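Local coordinates for CAMK/CAMK2 protein kinase (Salpingoeca rosetta, PDB 5IG1), which probably phosphorylates serine and threonine residues of proteins with ATP as a calcium/calmodulin-dependent kinase, this chain carrying its kinase domain, at residues 73-78 with 126-131; 199-204 with 262-267; 122-127 with 156-161. One frame throughout, in Å; residues are numbered along the deposited sequence.

How the contacts relate
All three contacts lie within the protein kinase domain, and two are adjacent. Contacts 1 and 3 have centres about 7 Å apart and use overlapping parts of helix 115-134, sharing L126 and S127; the loop 73-78 and strand 158-160 meet the helix on neighbouring sides. The centre of contact 2 lies about 16 Å from each of theirs, where helix 198-213 receives the segment leading into helix 267-271. It is linked back through V267 packing on L126 and C204 on L129 and I125. Along the chain contact 1 opens first, contact 3 begins where it closes, and contact 2 follows. Helix 115-134 joins the N-lobe loop that follows helix 57-72 to the interior of the C-lobe.

Contact 1 of 3, residues 73-78 with 126-131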
ATOM      1  N   LEU A  73      -2.115   2.670 -14.846  1.00 60.63           N
ATOM      2  CA  LEU A  73      -0.960   2.992 -14.019  1.00 51.82           C
ATOM      3  C   LEU A  73       0.293   2.334 -14.583  1.00 67.55           C
ATOM      4  O   LEU A  73       0.397   1.102 -14.598  1.00 89.58           O
ATOM      5  CB  LEU A  73      -1.193   2.534 -12.580  1.00 46.16           C
ATOM      6  CG  LEU A  73      -2.266   3.319 -11.833  1.00 40.16           C
ATOM      7  CD1 LEU A  73      -2.530   2.701 -10.476  1.00 41.97           C
ATOM      8  CD2 LEU A  73      -1.826   4.760 -11.692  1.00 43.46           C
ATOM      9  N   GLN A  74       1.244   3.152 -15.033  1.00 62.06           N
ATOM     10  CA  GLN A  74       2.571   2.672 -15.421  1.00 78.29           C
ATOM     11  C   GLN A  74       3.609   3.505 -14.673  1.00 75.75           C
ATOM     12  O   GLN A  74       3.939   4.619 -15.089  1.00 72.43           O
ATOM     13  CB  GLN A  74       2.782   2.745 -16.928  1.00 88.69           C
ATOM     14  CG  GLN A  74       4.131   2.191 -17.381  1.00112.46           C
ATOM     15  CD  GLN A  74       4.293   2.192 -18.894  1.00129.89           C
ATOM     16  OE1 GLN A  74       3.368   2.539 -19.628  1.00134.65           O
ATOM     17  NE2 GLN A  74       5.472   1.800 -19.366  1.00130.52           N
ATOM     18  N   HIS A  75       4.122   2.958 -13.571  1.00 66.92           N
ATOM     19  CA  HIS A  75       5.084   3.656 -12.733  1.00 51.91           C
ATOM     20  C   HIS A  75       6.051   2.643 -12.142  1.00 59.78           C
ATOM     21  O   HIS A  75       5.697   1.480 -11.922  1.00 68.20           O
ATOM     22  CB  HIS A  75       4.388   4.442 -11.619  1.00 53.01           C
ATOM     23  CG  HIS A  75       5.283   5.404 -10.905  1.00 48.76           C
ATOM     24  ND1 HIS A  75       5.985   5.067  -9.768  1.00 54.78           N
ATOM     25  CD2 HIS A  75       5.581   6.698 -11.164  1.00 37.61           C
ATOM     26  CE1 HIS A  75       6.684   6.111  -9.361  1.00 63.61           C
ATOM     27  NE2 HIS A  75       6.456   7.115 -10.190  1.00 67.61           N
ATOM     28  N   GLU A  76       7.277   3.100 -11.885  1.00 65.11           N
ATOM     29  CA  GLU A  76       8.310   2.208 -11.369  1.00 57.59           C
ATOM     30  C   GLU A  76       7.930   1.636 -10.005  1.00 55.00           C
ATOM     31  O   GLU A  76       8.224   0.472  -9.708  1.00 64.65           O
ATOM     32  CB  GLU A  76       9.644   2.956 -11.297  1.00 72.21           C
ATOM     33  CG  GLU A  76      10.744   2.243 -10.519  1.00 94.51           C
ATOM     34  CD  GLU A  76      11.158   0.928 -11.150  1.00107.33           C
ATOM     35  OE1 GLU A  76      11.085  -0.114 -10.463  1.00 97.96           O
ATOM     36  OE2 GLU A  76      11.553   0.937 -12.335  1.00118.91           O
ATOM     37  N   HIS A  77       7.265   2.430  -9.165  1.00 46.33           N
ATOM     38  CA  HIS A  77       6.945   2.017  -7.805  1.00 45.49           C
ATOM     39  C   HIS A  77       5.493   1.593  -7.650  1.00 41.87           C
ATOM     40  O   HIS A  77       4.943   1.639  -6.541  1.00 48.98           O
ATOM     41  CB  HIS A  77       7.309   3.135  -6.834  1.00 50.19           C
ATOM     42  CG  HIS A  77       8.755   3.503  -6.902  1.00 49.18           C
ATOM     43  ND1 HIS A  77       9.758   2.624  -6.559  1.00 40.49           N
ATOM     44  CD2 HIS A  77       9.370   4.627  -7.336  1.00 58.40           C
ATOM     45  CE1 HIS A  77      10.929   3.203  -6.743  1.00 51.40           C
ATOM     46  NE2 HIS A  77      10.721   4.419  -7.216  1.00 65.03           N
ATOM     47  N   ILE A  78       4.868   1.183  -8.747  1.00 44.89           N
ATOM     48  CA  ILE A  78       3.558   0.550  -8.749  1.00 44.74           C
ATOM     49  C   ILE A  78       3.720  -0.782  -9.459  1.00 39.07           C
ATOM     50  O   ILE A  78       4.198  -0.822 -10.599  1.00 66.81           O
ATOM     51  CB  ILE A  78       2.506   1.413  -9.460  1.00 40.59           C
ATOM     52  CG1 ILE A  78       2.335   2.752  -8.753  1.00 39.79           C
ATOM     53  CG2 ILE A  78       1.183   0.677  -9.532  1.00 31.86           C
ATOM     54  CD1 ILE A  78       1.425   3.678  -9.497  1.00 41.32           C
ATOM     55  N   LEU A 126       5.503   7.736  -1.929  1.00 39.94           N
ATOM     56  CA  LEU A 126       4.945   9.037  -2.276  1.00 46.08           C
ATOM     57  C   LEU A 126       5.004   9.286  -3.775  1.00 48.87           C
ATOM     58  O   LEU A 126       4.078   9.865  -4.339  1.00 52.15           O
ATOM     59  CB  LEU A 126       5.676  10.150  -1.521  1.00 44.26           C
ATOM     60  CG  LEU A 126       5.249  10.351  -0.065  1.00 39.26           C
ATOM     61  CD1 LEU A 126       6.086  11.440   0.578  1.00 50.63           C
ATOM     62  CD2 LEU A 126       3.770  10.700   0.022  1.00 42.57           C
ATOM     63  N   SER A 127       6.084   8.882  -4.443  1.00 53.50           N
ATOM     64  CA  SER A 127       6.167   9.126  -5.880  1.00 45.19           C
ATOM     65  C   SER A 127       5.124   8.305  -6.628  1.00 50.65           C
ATOM     66  O   SER A 127       4.437   8.821  -7.523  1.00 67.02           O
ATOM     67  CB  SER A 127       7.576   8.821  -6.391  1.00 57.89           C
ATOM     68  OG  SER A 127       7.919   7.465  -6.189  1.00 84.72           O
ATOM     69  N   ALA A 128       4.981   7.028  -6.259  1.00 43.66           N
ATOM     70  CA  ALA A 128       3.907   6.216  -6.818  1.00 44.35           C
ATOM     71  C   ALA A 128       2.551   6.877  -6.595  1.00 55.97           C
ATOM     72  O   ALA A 128       1.732   6.968  -7.522  1.00 54.71           O
ATOM     73  CB  ALA A 128       3.935   4.820  -6.196  1.00 44.35           C
ATOM     74  N   LEU A 129       2.310   7.367  -5.375  1.00 50.03           N
ATOM     75  CA  LEU A 129       1.060   8.057  -5.084  1.00 43.25           C
ATOM     76  C   LEU A 129       0.896   9.314  -5.921  1.00 56.70           C
ATOM     77  O   LEU A 129      -0.227   9.670  -6.284  1.00 64.03           O
ATOM     78  CB  LEU A 129       0.983   8.413  -3.603  1.00 39.39           C
ATOM     79  CG  LEU A 129       0.512   7.295  -2.688  1.00 43.33           C
ATOM     80  CD1 LEU A 129       0.030   7.920  -1.409  1.00 57.48           C
ATOM     81  CD2 LEU A 129      -0.603   6.508  -3.372  1.00 37.63           C
ATOM     82  N   GLN A 130       1.992  10.019  -6.204  1.00 52.72           N
ATOM     83  CA  GLN A 130       1.911  11.198  -7.058  1.00 59.32           C
ATOM     84  C   GLN A 130       1.452  10.814  -8.453  1.00 60.75           C
ATOM     85  O   GLN A 130       0.664  11.535  -9.077  1.00 69.00           O
ATOM     86  CB  GLN A 130       3.262  11.907  -7.117  1.00 56.07           C
ATOM     87  CG  GLN A 130       3.246  13.159  -7.969  1.00 78.11           C
ATOM     88  CD  GLN A 130       4.586  13.871  -7.994  1.00 93.17           C
ATOM     89  OE1 GLN A 130       4.665  15.076  -7.747  1.00106.18           O
ATOM     90  NE2 GLN A 130       5.646  13.133  -8.305  1.00 73.53           N
ATOM     91  N   HIS A 131       1.938   9.673  -8.952  1.00 55.34           N
ATOM     92  CA  HIS A 131       1.463   9.182 -10.240  1.00 54.16           C
ATOM     93  C   HIS A 131      -0.003   8.784 -10.177  1.00 51.32           C
ATOM     94  O   HIS A 131      -0.745   9.004 -11.140  1.00 58.40           O
ATOM     95  CB  HIS A 131       2.307   7.997 -10.705  1.00 58.96           C
ATOM     96  CG  HIS A 131       1.960   7.513 -12.078  1.00 62.11           C
ATOM     97  ND1 HIS A 131       1.461   6.250 -12.319  1.00 61.59           N
ATOM     98  CD2 HIS A 131       2.032   8.124 -13.284  1.00 54.49           C
ATOM     99  CE1 HIS A 131       1.247   6.102 -13.614  1.00 52.79           C
ATOM    100  NE2 HIS A 131       1.583   7.226 -14.220  1.00 62.21           N
TER
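H131 lays its ring alongside that of H75, the planes 28° apart and the centroids separated by 5.3 Å, an offset arrangement in which the rings barely overlap. The imidazole of H131 covers the loop closely: its ND1 comes within 3.5 Å of H75 CB, its edge meets the methyl I78 CD1 and the backbone at Q74 N, and L73 CD2 reaches ND1 obliquely. One turn back on the helix, A128 sends its CA over a face of the H75 ring, a CH-pi contact 4.0 Å from the centroid. A128 CB packs against H77 CB at 3.8 Å and I78 CG1 at 3.7 Å. This is the loop that follows the kinase C-helix, 57-72, and leads to strand 81-86; here it rests on helix 115-134 of the C-lobe and joins the two lobes behind the cleft. L73 and I78 also touch F163 of the Asp-Phe-Gly motif. With CG anti to the backbone N (chi1 -168°), H75 turns back over its own beta turn, and H77 N donates to H75 ND1 at 3.0 Å from 28° outside the ring plane. Were H75 replaced by alanine, H77 N would probably lose this acceptor and A128 CA and H131 CB the imidazole that covers them. Within the same turn, H77 CD2 nears S127 OG, which bonds to Q124 O, while H77 ND1 binds V158 O.

Contact 2 of 3, residues 199-204 with 262-267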
ATOM      1  N   VAL A 199      -6.903  11.150   1.561  1.00 45.78           N
ATOM      2  CA  VAL A 199      -6.997   9.967   2.413  1.00 51.92           C
ATOM      3  C   VAL A 199      -5.731   9.127   2.290  1.00 40.67           C
ATOM      4  O   VAL A 199      -5.168   8.680   3.299  1.00 59.11           O
ATOM      5  CB  VAL A 199      -8.276   9.158   2.104  1.00 40.14           C
ATOM      6  CG1 VAL A 199      -9.493  10.055   2.177  1.00 46.68           C
ATOM      7  CG2 VAL A 199      -8.225   8.485   0.770  1.00 32.67           C
ATOM      8  N   ASP A 200      -5.227   8.954   1.067  1.00 40.99           N
ATOM      9  CA  ASP A 200      -3.961   8.253   0.890  1.00 43.88           C
ATOM     10  C   ASP A 200      -2.862   8.914   1.710  1.00 44.65           C
ATOM     11  O   ASP A 200      -2.128   8.236   2.440  1.00 61.60           O
ATOM     12  CB  ASP A 200      -3.586   8.197  -0.591  1.00 45.32           C
ATOM     13  CG  ASP A 200      -4.451   7.231  -1.370  1.00 54.24           C
ATOM     14  OD1 ASP A 200      -5.051   6.342  -0.730  1.00 58.66           O
ATOM     15  OD2 ASP A 200      -4.528   7.351  -2.612  1.00 46.37           O
ATOM     16  N   VAL A 201      -2.778  10.248   1.652  1.00 33.42           N
ATOM     17  CA  VAL A 201      -1.770  10.959   2.440  1.00 45.57           C
ATOM     18  C   VAL A 201      -1.883  10.575   3.908  1.00 51.42           C
ATOM     19  O   VAL A 201      -0.879  10.287   4.578  1.00 47.95           O
ATOM     20  CB  VAL A 201      -1.903  12.479   2.245  1.00 49.96           C
ATOM     21  CG1 VAL A 201      -1.045  13.210   3.269  1.00 49.77           C
ATOM     22  CG2 VAL A 201      -1.495  12.865   0.832  1.00 38.38           C
ATOM     23  N   TRP A 202      -3.118  10.518   4.415  1.00 55.08           N
ATOM     24  CA  TRP A 202      -3.317  10.107   5.797  1.00 49.77           C
ATOM     25  C   TRP A 202      -2.649   8.764   6.058  1.00 44.19           C
ATOM     26  O   TRP A 202      -1.825   8.635   6.971  1.00 56.45           O
ATOM     27  CB  TRP A 202      -4.808  10.045   6.121  1.00 56.44           C
ATOM     28  CG  TRP A 202      -5.073   9.631   7.527  1.00 53.61           C
ATOM     29  CD1 TRP A 202      -5.210   8.358   7.993  1.00 59.27           C
ATOM     30  CD2 TRP A 202      -5.212  10.490   8.659  1.00 43.33           C
ATOM     31  NE1 TRP A 202      -5.434   8.373   9.347  1.00 47.39           N
ATOM     32  CE2 TRP A 202      -5.444   9.673   9.777  1.00 46.24           C
ATOM     33  CE3 TRP A 202      -5.172  11.876   8.833  1.00 42.11           C
ATOM     34  CZ2 TRP A 202      -5.636  10.193  11.055  1.00 56.24           C
ATOM     35  CZ3 TRP A 202      -5.363  12.390  10.104  1.00 44.12           C
ATOM     36  CH2 TRP A 202      -5.588  11.550  11.197  1.00 51.10           C
ATOM     37  N   ALA A 203      -2.965   7.759   5.235  1.00 34.57           N
ATOM     38  CA  ALA A 203      -2.361   6.448   5.431  1.00 38.48           C
ATOM     39  C   ALA A 203      -0.843   6.549   5.443  1.00 48.57           C
ATOM     40  O   ALA A 203      -0.180   5.934   6.292  1.00 54.87           O
ATOM     41  CB  ALA A 203      -2.828   5.477   4.349  1.00 41.43           C
ATOM     42  N   CYS A 204      -0.278   7.363   4.544  1.00 42.73           N
ATOM     43  CA  CYS A 204       1.174   7.495   4.502  1.00 46.23           C
ATOM     44  C   CYS A 204       1.705   7.948   5.852  1.00 45.60           C
ATOM     45  O   CYS A 204       2.660   7.366   6.384  1.00 59.62           O
ATOM     46  CB  CYS A 204       1.596   8.457   3.392  1.00 41.46           C
ATOM     47  SG  CYS A 204       1.530   7.738   1.758  1.00 70.64           S
ATOM     48  N   LYS A 262      -8.361  19.615   3.719  1.00 67.34           N
ATOM     49  CA  LYS A 262      -7.954  20.849   3.058  1.00 82.69           C
ATOM     50  C   LYS A 262      -6.611  21.340   3.585  1.00 86.09           C
ATOM     51  O   LYS A 262      -5.773  21.818   2.811  1.00 85.61           O
ATOM     52  CB  LYS A 262      -9.032  21.915   3.233  1.00105.17           C
ATOM     53  CG  LYS A 262     -10.441  21.368   3.097  1.00107.14           C
ATOM     54  CD  LYS A 262     -11.476  22.467   3.221  1.00106.61           C
ATOM     55  CE  LYS A 262     -11.593  23.238   1.923  1.00100.44           C
ATOM     56  NZ  LYS A 262     -11.962  22.319   0.811  1.00 92.71           N
ATOM     57  N   ARG A 263      -6.381  21.225   4.893  1.00 89.18           N
ATOM     58  CA  ARG A 263      -5.099  21.602   5.475  1.00 92.42           C
ATOM     59  C   ARG A 263      -4.066  20.490   5.380  1.00 85.36           C
ATOM     60  O   ARG A 263      -2.999  20.604   5.985  1.00 83.20           O
ATOM     61  CB  ARG A 263      -5.276  22.019   6.939  1.00102.34           C
ATOM     62  CG  ARG A 263      -6.173  23.228   7.146  1.00115.16           C
ATOM     63  CD  ARG A 263      -6.324  23.550   8.621  1.00125.08           C
ATOM     64  NE  ARG A 263      -7.203  24.698   8.833  1.00142.76           N
ATOM     65  CZ  ARG A 263      -7.489  25.217  10.022  1.00148.80           C
ATOM     66  NH1 ARG A 263      -6.963  24.691  11.123  1.00155.64           N
ATOM     67  NH2 ARG A 263      -8.300  26.263  10.112  1.00140.55           N
ATOM     68  N   ARG A 264      -4.361  19.423   4.645  1.00 93.26           N
ATOM     69  CA  ARG A 264      -3.452  18.292   4.511  1.00 72.55           C
ATOM     70  C   ARG A 264      -2.638  18.430   3.239  1.00 67.64           C
ATOM     71  O   ARG A 264      -3.205  18.738   2.178  1.00 89.82           O
ATOM     72  CB  ARG A 264      -4.225  16.979   4.486  1.00 70.63           C
ATOM     73  CG  ARG A 264      -3.370  15.765   4.773  1.00 62.03           C
ATOM     74  CD  ARG A 264      -4.080  14.857   5.755  1.00 53.87           C
ATOM     75  NE  ARG A 264      -5.107  14.076   5.087  1.00 54.68           N
ATOM     76  CZ  ARG A 264      -6.296  13.801   5.605  1.00 57.92           C
ATOM     77  NH1 ARG A 264      -6.630  14.248   6.809  1.00 46.58           N
ATOM     78  NH2 ARG A 264      -7.155  13.077   4.903  1.00 65.91           N
ATOM     79  N   PRO A 265      -1.326  18.215   3.301  1.00 60.86           N
ATOM     80  CA  PRO A 265      -0.497  18.396   2.108  1.00 52.95           C
ATOM     81  C   PRO A 265      -0.876  17.420   1.010  1.00 53.74           C
ATOM     82  O   PRO A 265      -1.266  16.278   1.265  1.00 53.06           O
ATOM     83  CB  PRO A 265       0.926  18.126   2.616  1.00 61.70           C
ATOM     84  CG  PRO A 265       0.854  18.313   4.092  1.00 74.45           C
ATOM     85  CD  PRO A 265      -0.523  17.880   4.488  1.00 73.60           C
ATOM     86  N   THR A 266      -0.767  17.891  -0.226  1.00 64.80           N
ATOM     87  CA  THR A 266      -0.821  16.984  -1.355  1.00 58.23           C
ATOM     88  C   THR A 266       0.464  16.163  -1.409  1.00 57.57           C
ATOM     89  O   THR A 266       1.458  16.468  -0.747  1.00 70.59           O
ATOM     90  CB  THR A 266      -0.998  17.751  -2.658  1.00 57.68           C
ATOM     91  OG1 THR A 266       0.257  18.335  -3.023  1.00 75.28           O
ATOM     92  CG2 THR A 266      -2.029  18.848  -2.484  1.00 70.97           C
ATOM     93  N   VAL A 267       0.438  15.103  -2.215  1.00 59.34           N
ATOM     94  CA  VAL A 267       1.618  14.254  -2.324  1.00 44.87           C
ATOM     95  C   VAL A 267       2.789  15.014  -2.950  1.00 58.35           C
ATOM     96  O   VAL A 267       3.951  14.764  -2.612  1.00 51.43           O
ATOM     97  CB  VAL A 267       1.274  12.977  -3.107  1.00 46.65           C
ATOM     98  CG1 VAL A 267       2.530  12.296  -3.567  1.00 44.26           C
ATOM     99  CG2 VAL A 267       0.455  12.035  -2.241  1.00 56.10           C
TER
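R264 folds its side chain against V201 and W202 rather than reaching straight out. Chi1 sets CG away from the backbone N, then chi2 of 135° and chi3 of 78° bend the chain twice, bringing the guanidinium in against W202 and V199. One face of the guanidinium meets W202: CB sits off centre over it, and CE3 lies 3.4 Å from NH1, the indole plane tilted 62° from the guanidinium. V199 N lies at the edge of the group. The charge is held from outside the two segments, by a salt bridge of NH2 to E188, a hydrogen bond of NH1 to E258 O and a weak bond of NE to A198 O. The two methyls of V201 divide the remaining surface: CG1, pointing away from its own N, packs on R264 CG at 3.8 Å, while CG2 meets V267 CG2 at 3.7 Å and lies against P265 O. T266 follows as the N-cap of helix 267-271, with OG1 accepting from E269 N. A buried arginine paired, as R264 is with E188, with the glutamate of the Ala-Pro-Glu sequence (here Ser-Pro-Glu) that closes the activation segment is a hallmark of the eukaryotic protein kinase C-lobe.

Contact 3 of 3, residues 122-127 with 156-161; sequences MHQILS and APVKIT
Q124 holds CG anti to its carbonyl carbon (chi1 -56°) and runs on extended through chi2 of 170°, a straight reach that carries the amide from the helix across to the backbone of V158. There OE1 accepts the hydrogen bond from V158 N; the modelled 2.4 Å is very short, and at this resolution the exact length is doubtful. The Q124 side chain crosses that of V158 at about a right angle, with NE2 3.9 Å from V158 CG2 and OE1 also close to P157 CA. NE2 itself has a weak bond back to A120 O, one turn earlier. Strand 158-160 is the edge strand of the small three-stranded sheet of the C-lobe, and in this kinase fold it leads through T161 into the Asp-Phe-Gly motif; the helix segment 122-127 packs on it, its axis 7.8 Å from that of strand 158-160 and the N-to-C directions 34° apart. V158 and I160 face the helix, while K159, between them, points away and forms a salt bridge with E96. I125 serves both strand residues by splitting its branches: CG1 meets V158 CG1 at 3.9 Å, the two side chains crossing at a slant, and CG2 approaches I160 CG2 at 4.2 Å. L147 of the adjoining strand 147-149 touches both I125 and I160.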
ATOM      1  N   MET A 122       9.466   5.905   2.012  1.00 45.77           N
ATOM      2  CA  MET A 122       8.374   6.862   1.891  1.00 44.21           C
ATOM      3  C   MET A 122       8.488   7.676   0.619  1.00 45.52           C
ATOM      4  O   MET A 122       7.475   8.101   0.065  1.00 48.43           O
ATOM      5  CB  MET A 122       8.337   7.786   3.104  1.00 46.63           C
ATOM      6  CG  MET A 122       7.633   7.166   4.281  1.00 55.55           C
ATOM      7  SD  MET A 122       5.932   6.814   3.829  1.00 70.14           S
ATOM      8  CE  MET A 122       5.452   8.417   3.203  1.00 51.95           C
ATOM      9  N   HIS A 123       9.707   7.925   0.155  1.00 58.42           N
ATOM     10  CA  HIS A 123       9.873   8.638  -1.101  1.00 49.55           C
ATOM     11  C   HIS A 123       9.293   7.829  -2.250  1.00 60.94           C
ATOM     12  O   HIS A 123       8.560   8.363  -3.088  1.00 63.73           O
ATOM     13  CB  HIS A 123      11.349   8.943  -1.348  1.00 48.14           C
ATOM     14  CG  HIS A 123      11.608   9.601  -2.665  1.00 64.93           C
ATOM     15  ND1 HIS A 123      11.704  10.969  -2.813  1.00 52.99           N
ATOM     16  CD2 HIS A 123      11.763   9.078  -3.905  1.00 68.24           C
ATOM     17  CE1 HIS A 123      11.922  11.258  -4.082  1.00 42.71           C
ATOM     18  NE2 HIS A 123      11.961  10.129  -4.766  1.00 57.60           N
ATOM     19  N   GLN A 124       9.604   6.530  -2.298  1.00 40.46           N
ATOM     20  CA  GLN A 124       9.056   5.691  -3.358  1.00 33.37           C
ATOM     21  C   GLN A 124       7.535   5.595  -3.268  1.00 47.49           C
ATOM     22  O   GLN A 124       6.836   5.743  -4.284  1.00 51.33           O
ATOM     23  CB  GLN A 124       9.700   4.312  -3.293  1.00 31.02           C
ATOM     24  CG  GLN A 124      11.211   4.377  -3.363  1.00 42.89           C
ATOM     25  CD  GLN A 124      11.868   3.044  -3.070  1.00 49.91           C
ATOM     26  OE1 GLN A 124      11.658   2.070  -3.787  1.00 49.46           O
ATOM     27  NE2 GLN A 124      12.660   2.991  -2.001  1.00 55.24           N
ATOM     28  N   ILE A 125       7.006   5.352  -2.065  1.00 41.50           N
ATOM     29  CA  ILE A 125       5.558   5.307  -1.881  1.00 39.71           C
ATOM     30  C   ILE A 125       4.927   6.612  -2.349  1.00 41.88           C
ATOM     31  O   ILE A 125       3.945   6.620  -3.102  1.00 48.23           O
ATOM     32  CB  ILE A 125       5.216   5.016  -0.408  1.00 47.26           C
ATOM     33  CG1 ILE A 125       5.814   3.681   0.027  1.00 46.09           C
ATOM     34  CG2 ILE A 125       3.702   5.043  -0.184  1.00 41.59           C
ATOM     35  CD1 ILE A 125       5.712   3.437   1.508  1.00 42.51           C
ATOM     36  N   LEU A 126       5.503   7.736  -1.929  1.00 39.94           N
ATOM     37  CA  LEU A 126       4.945   9.037  -2.276  1.00 46.08           C
ATOM     38  C   LEU A 126       5.004   9.286  -3.775  1.00 48.87           C
ATOM     39  O   LEU A 126       4.078   9.865  -4.339  1.00 52.15           O
ATOM     40  CB  LEU A 126       5.676  10.150  -1.521  1.00 44.26           C
ATOM     41  CG  LEU A 126       5.249  10.351  -0.065  1.00 39.26           C
ATOM     42  CD1 LEU A 126       6.086  11.440   0.578  1.00 50.63           C
ATOM     43  CD2 LEU A 126       3.770  10.700   0.022  1.00 42.57           C
ATOM     44  N   SER A 127       6.084   8.882  -4.443  1.00 53.50           N
ATOM     45  CA  SER A 127       6.167   9.126  -5.880  1.00 45.19           C
ATOM     46  C   SER A 127       5.124   8.305  -6.628  1.00 50.65           C
ATOM     47  O   SER A 127       4.437   8.821  -7.523  1.00 67.02           O
ATOM     48  CB  SER A 127       7.576   8.821  -6.391  1.00 57.89           C
ATOM     49  OG  SER A 127       7.919   7.465  -6.189  1.00 84.72           O
ATOM     50  N   ALA A 156      16.354  -2.836  -3.286  1.00 68.77           N
ATOM     51  CA  ALA A 156      15.252  -3.118  -4.187  1.00 50.13           C
ATOM     52  C   ALA A 156      14.181  -2.039  -4.045  1.00 57.63           C
ATOM     53  O   ALA A 156      13.995  -1.475  -2.962  1.00 50.98           O
ATOM     54  CB  ALA A 156      14.645  -4.487  -3.894  1.00 40.74           C
ATOM     55  N   PRO A 157      13.468  -1.725  -5.122  1.00 56.09           N
ATOM     56  CA  PRO A 157      12.476  -0.651  -5.050  1.00 48.43           C
ATOM     57  C   PRO A 157      11.213  -1.083  -4.323  1.00 46.98           C
ATOM     58  O   PRO A 157      10.765  -2.229  -4.425  1.00 52.75           O
ATOM     59  CB  PRO A 157      12.191  -0.341  -6.525  1.00 47.36           C
ATOM     60  CG  PRO A 157      12.452  -1.630  -7.217  1.00 47.71           C
ATOM     61  CD  PRO A 157      13.600  -2.264  -6.487  1.00 44.61           C
ATOM     62  N   VAL A 158      10.644  -0.146  -3.576  1.00 44.89           N
ATOM     63  CA  VAL A 158       9.329  -0.339  -2.983  1.00 39.18           C
ATOM     64  C   VAL A 158       8.277  -0.108  -4.057  1.00 47.72           C
ATOM     65  O   VAL A 158       8.344   0.869  -4.812  1.00 50.09           O
ATOM     66  CB  VAL A 158       9.122   0.606  -1.791  1.00 38.31           C
ATOM     67  CG1 VAL A 158       7.712   0.467  -1.243  1.00 30.41           C
ATOM     68  CG2 VAL A 158      10.152   0.322  -0.711  1.00 41.75           C
ATOM     69  N   LYS A 159       7.306  -1.012  -4.132  1.00 43.92           N
ATOM     70  CA  LYS A 159       6.214  -0.927  -5.089  1.00 29.86           C
ATOM     71  C   LYS A 159       4.900  -1.085  -4.346  1.00 45.57           C
ATOM     72  O   LYS A 159       4.750  -2.017  -3.550  1.00 54.32           O
ATOM     73  CB  LYS A 159       6.342  -2.006  -6.163  1.00 42.75           C
ATOM     74  CG  LYS A 159       7.506  -1.803  -7.120  1.00 42.50           C
ATOM     75  CD  LYS A 159       7.673  -3.015  -8.011  1.00 38.49           C
ATOM     76  CE  LYS A 159       8.798  -2.820  -9.003  1.00 45.98           C
ATOM     77  NZ  LYS A 159       8.339  -2.095 -10.217  1.00 63.04           N
ATOM     78  N   ILE A 160       3.950  -0.175  -4.592  1.00 41.89           N
ATOM     79  CA  ILE A 160       2.624  -0.299  -4.001  1.00 34.47           C
ATOM     80  C   ILE A 160       1.772  -1.162  -4.919  1.00 35.20           C
ATOM     81  O   ILE A 160       2.062  -1.317  -6.108  1.00 48.92           O
ATOM     82  CB  ILE A 160       1.968   1.069  -3.741  1.00 31.43           C
ATOM     83  CG1 ILE A 160       1.586   1.747  -5.050  1.00 52.59           C
ATOM     84  CG2 ILE A 160       2.916   1.966  -2.955  1.00 42.54           C
ATOM     85  CD1 ILE A 160       0.922   3.101  -4.841  1.00 56.70           C
ATOM     86  N   THR A 161       0.712  -1.741  -4.363  1.00 45.32           N
ATOM     87  CA  THR A 161      -0.062  -2.737  -5.099  1.00 38.53           C
ATOM     88  C   THR A 161      -1.467  -2.826  -4.506  1.00 37.60           C
ATOM     89  O   THR A 161      -1.846  -2.046  -3.629  1.00 39.80           O
ATOM     90  CB  THR A 161       0.649  -4.091  -5.071  1.00 47.30           C
ATOM     91  OG1 THR A 161      -0.100  -5.045  -5.832  1.00 73.03           O
ATOM     92  CG2 THR A 161       0.783  -4.585  -3.638  1.00 38.03           C
TER